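Local coordinates for protein glutathione-specific gamma-glutamylcyclotransferase (Saccharomyces cerevisiae S288c, PDB 5HWK) that cleaves glutathione specifically into 5-oxo-L-proline and the dipeptide Cys-Gly, allowing yeast to use glutathione, at residues A[36-41]-A[72-77]. Residues are numbered along the deposited sequence; the frame is centred on the assembly and turned at random.
Sequences ARRFWQ and LKNVNL
The CA atoms of A36 and V75 are the nearest pair across the contact: strand 36-38 runs almost at right angles to helix 72-77, the axes 98° apart and 10.4 Å at closest approach. R38 supplies every direct hydrogen bond between the two. With its chain bent at chi2 (-66°), it turns the NE/NH2 edge of its guanidinium to N74, both nitrogens donating to the one amide oxygen, the guanidinium and amide planes 57° apart. The bond from R38 NE to N74 OD1 is the shorter, 2.7 Å, and lies in the carbonyl plane; that from R38 NH2 to the same oxygen is 3.0 Å and tilted from it. NH2 also makes a weak bond to N74 O and reaches V75 O through a water. R38 NH1 donates to R37 O at 2.9 Å, so the guanidinium is fixed from both strand and helix. A leucine in place of R38 would probably leave N74 OD1 without its two donors and deprive the helix of its polar tie to the strand. R38 CB lies over one face of the W40 ring, toward its rim, while the ring edge at W40 CZ2 meets N74 ND2 at 3.7 Å. A36 CB meets V75 CG2 at 4.1 Å, while Y220 adds a cation-pi contact to R38. The principle illustrated is a helix tied by a buried arginine to an outermost strand of the small antiparallel sheet in this ChaC-subfamily gamma-glutamylcyclotransferase.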
ATOM      1  N   ALA A  36      -3.177   1.857  -6.830  1.00 26.48           N
ATOM      2  CA  ALA A  36      -2.441   3.051  -6.445  1.00 25.71           C
ATOM      3  C   ALA A  36      -2.507   3.183  -4.927  1.00 22.82           C
ATOM      4  O   ALA A  36      -3.559   2.960  -4.325  1.00 25.14           O
ATOM      5  CB  ALA A  36      -3.131   4.296  -7.018  1.00 27.86           C
ATOM      6  N   ARG A  37      -1.420   3.628  -4.307  1.00 21.55           N
ATOM      7  CA  ARG A  37      -1.401   3.843  -2.854  1.00 20.02           C
ATOM      8  C   ARG A  37      -1.578   5.339  -2.568  1.00 20.03           C
ATOM      9  O   ARG A  37      -0.903   6.165  -3.188  1.00 21.04           O
ATOM     10  CB  ARG A  37      -0.081   3.375  -2.250  1.00 22.02           C
ATOM     11  CG  ARG A  37       0.105   3.734  -0.776  1.00 22.07           C
ATOM     12  CD  ARG A  37       1.379   3.176  -0.177  1.00 23.46           C
ATOM     13  NE  ARG A  37       2.505   3.529  -1.007  1.00 23.15           N
ATOM     14  CZ  ARG A  37       3.491   2.689  -1.298  1.00 23.89           C
ATOM     15  NH1 ARG A  37       3.596   1.513  -0.655  1.00 25.36           N
ATOM     16  NH2 ARG A  37       4.406   3.021  -2.201  1.00 26.41           N
ATOM     17  N   ARG A  38      -2.528   5.676  -1.694  1.00 19.49           N
ATOM     18  CA  ARG A  38      -2.786   7.076  -1.371  1.00 18.98           C
ATOM     19  C   ARG A  38      -3.003   7.179   0.127  1.00 18.93           C
ATOM     20  O   ARG A  38      -3.521   6.264   0.767  1.00 19.12           O
ATOM     21  CB  ARG A  38      -4.064   7.589  -2.095  1.00 19.61           C
ATOM     22  CG  ARG A  38      -3.927   7.768  -3.617  1.00 20.15           C
ATOM     23  CD  ARG A  38      -2.947   8.874  -3.930  1.00 20.75           C
ATOM     24  NE  ARG A  38      -2.781   9.179  -5.348  1.00 21.83           N
ATOM     25  CZ  ARG A  38      -1.888   8.605  -6.151  1.00 22.21           C
ATOM     26  NH1 ARG A  38      -1.117   7.606  -5.708  1.00 23.05           N
ATOM     27  NH2 ARG A  38      -1.791   9.016  -7.415  1.00 24.41           N
ATOM     28  N   PHE A  39      -2.676   8.353   0.686  1.00 17.96           N
ATOM     29  CA  PHE A  39      -2.892   8.578   2.122  1.00 17.69           C
ATOM     30  C   PHE A  39      -4.303   9.145   2.338  1.00 18.16           C
ATOM     31  O   PHE A  39      -4.522  10.272   2.800  1.00 20.27           O
ATOM     32  CB  PHE A  39      -1.817   9.489   2.704  1.00 18.64           C
ATOM     33  CG  PHE A  39      -0.548   8.777   3.135  1.00 19.15           C
ATOM     34  CD1 PHE A  39       0.086   7.869   2.311  1.00 20.81           C
ATOM     35  CD2 PHE A  39       0.026   9.078   4.371  1.00 21.07           C
ATOM     36  CE1 PHE A  39       1.263   7.249   2.709  1.00 23.33           C
ATOM     37  CE2 PHE A  39       1.195   8.508   4.763  1.00 21.65           C
ATOM     38  CZ  PHE A  39       1.812   7.575   3.954  1.00 22.67           C
ATOM     39  N   TRP A  40      -5.281   8.335   1.913  1.00 19.52           N
ATOM     40  CA  TRP A  40      -6.699   8.668   1.873  1.00 19.74           C
ATOM     41  C   TRP A  40      -7.519   7.906   2.896  1.00 19.27           C
ATOM     42  O   TRP A  40      -8.751   7.812   2.751  1.00 20.55           O
ATOM     43  CB  TRP A  40      -7.249   8.489   0.469  1.00 22.32           C
ATOM     44  CG  TRP A  40      -6.702   9.463  -0.514  1.00 21.28           C
ATOM     45  CD1 TRP A  40      -5.883  10.546  -0.259  1.00 22.21           C
ATOM     46  CD2 TRP A  40      -7.000   9.501  -1.907  1.00 22.98           C
ATOM     47  NE1 TRP A  40      -5.623  11.213  -1.435  1.00 22.38           N
ATOM     48  CE2 TRP A  40      -6.299  10.593  -2.461  1.00 21.95           C
ATOM     49  CE3 TRP A  40      -7.754   8.682  -2.752  1.00 23.39           C
ATOM     50  CZ2 TRP A  40      -6.334  10.889  -3.825  1.00 24.43           C
ATOM     51  CZ3 TRP A  40      -7.791   8.986  -4.114  1.00 25.04           C
ATOM     52  CH2 TRP A  40      -7.091  10.080  -4.627  1.00 26.68           C
ATOM     53  N   GLN A  41      -6.874   7.377   3.938  1.00 19.75           N
ATOM     54  CA  GLN A  41      -7.538   6.714   5.039  1.00 19.03           C
ATOM     55  C   GLN A  41      -7.251   7.516   6.308  1.00 19.31           C
ATOM     56  O   GLN A  41      -6.115   7.923   6.550  1.00 20.34           O
ATOM     57  CB  GLN A  41      -7.042   5.277   5.148  1.00 19.48           C
ATOM     58  CG  GLN A  41      -7.705   4.473   6.233  1.00 19.94           C
ATOM     59  CD  GLN A  41      -9.039   3.892   5.768  1.00 21.10           C
ATOM     60  OE1 GLN A  41      -9.563   4.258   4.708  1.00 23.12           O
ATOM     61  NE2 GLN A  41      -9.573   2.956   6.540  1.00 23.98           N
ATOM     62  N   LEU A  72      -9.108   9.278 -11.292  1.00 27.97           N
ATOM     63  CA  LEU A  72      -8.311   9.045 -12.493  1.00 28.10           C
ATOM     64  C   LEU A  72      -7.371  10.221 -12.763  1.00 28.06           C
ATOM     65  O   LEU A  72      -6.187  10.031 -13.081  1.00 28.98           O
ATOM     66  CB  LEU A  72      -9.242   8.768 -13.674  1.00 30.57           C
ATOM     67  CG  LEU A  72      -8.582   8.344 -14.983  1.00 33.48           C
ATOM     68  CD1 LEU A  72      -7.624   7.175 -14.818  1.00 36.21           C
ATOM     69  CD2 LEU A  72      -9.644   7.989 -16.041  1.00 36.10           C
ATOM     70  N   LYS A  73      -7.867  11.453 -12.632  1.00 28.89           N
ATOM     71  CA  LYS A  73      -6.978  12.587 -12.828  1.00 29.92           C
ATOM     72  C   LYS A  73      -5.857  12.610 -11.799  1.00 27.39           C
ATOM     73  O   LYS A  73      -4.712  12.945 -12.125  1.00 28.93           O
ATOM     74  CB  LYS A  73      -7.766  13.877 -12.787  1.00 34.33           C
ATOM     75  CG  LYS A  73      -8.430  14.083 -14.129  1.00 38.94           C
ATOM     76  CD  LYS A  73      -9.315  15.306 -14.146  1.00 41.90           C
ATOM     77  CE  LYS A  73      -9.998  15.443 -15.510  1.00 41.31           C
ATOM     78  NZ  LYS A  73      -9.066  15.864 -16.595  1.00 41.43           N
ATOM     79  N   ASN A  74      -6.151  12.204 -10.566  1.00 26.74           N
ATOM     80  CA  ASN A  74      -5.125  12.230  -9.526  1.00 26.59           C
ATOM     81  C   ASN A  74      -4.070  11.155  -9.790  1.00 27.07           C
ATOM     82  O   ASN A  74      -2.868  11.393  -9.637  1.00 28.10           O
ATOM     83  CB  ASN A  74      -5.783  12.021  -8.176  1.00 27.28           C
ATOM     84  CG  ASN A  74      -4.794  11.920  -7.092  1.00 30.06           C
ATOM     85  OD1 ASN A  74      -4.140  10.882  -6.942  1.00 32.25           O
ATOM     86  ND2 ASN A  74      -4.635  12.980  -6.327  1.00 31.31           N
ATOM     87  N   VAL A  75      -4.505   9.963 -10.197  1.00 26.76           N
ATOM     88  CA  VAL A  75      -3.543   8.930 -10.547  1.00 26.77           C
ATOM     89  C   VAL A  75      -2.710   9.339 -11.750  1.00 27.45           C
ATOM     90  O   VAL A  75      -1.486   9.155 -11.757  1.00 28.97           O
ATOM     91  CB  VAL A  75      -4.248   7.583 -10.737  1.00 28.29           C
ATOM     92  CG1 VAL A  75      -3.299   6.575 -11.409  1.00 31.86           C
ATOM     93  CG2 VAL A  75      -4.832   7.094  -9.402  1.00 28.95           C
ATOM     94  N   ASN A  76      -3.341   9.913 -12.782  1.00 28.25           N
ATOM     95  CA  ASN A  76      -2.573  10.360 -13.941  1.00 29.19           C
ATOM     96  C   ASN A  76      -1.604  11.486 -13.589  1.00 30.22           C
ATOM     97  O   ASN A  76      -0.537  11.598 -14.200  1.00 32.65           O
ATOM     98  CB  ASN A  76      -3.499  10.765 -15.093  1.00 30.01           C
ATOM     99  CG  ASN A  76      -4.068   9.572 -15.825  1.00 30.06           C
ATOM    100  OD1 ASN A  76      -3.449   8.501 -15.846  1.00 30.53           O
ATOM    101  ND2 ASN A  76      -5.249   9.734 -16.414  1.00 31.10           N
ATOM    102  N   LEU A  77      -1.929  12.297 -12.581  1.00 28.98           N
ATOM    103  CA  LEU A  77      -1.050  13.388 -12.183  1.00 28.47           C
ATOM    104  C   LEU A  77       0.307  12.881 -11.714  1.00 29.33           C
ATOM    105  O   LEU A  77       1.319  13.558 -11.917  1.00 31.24           O
ATOM    106  CB  LEU A  77      -1.733  14.194 -11.071  1.00 29.26           C
ATOM    107  CG  LEU A  77      -1.071  15.476 -10.576  1.00 32.61           C
ATOM    108  CD1 LEU A  77      -0.739  16.389 -11.755  1.00 35.19           C
ATOM    109  CD2 LEU A  77      -1.972  16.188  -9.558  1.00 34.33           C
TER
HETATM  110  O   HOH W   1      -0.287   7.838  -9.505  1.00 34.95           O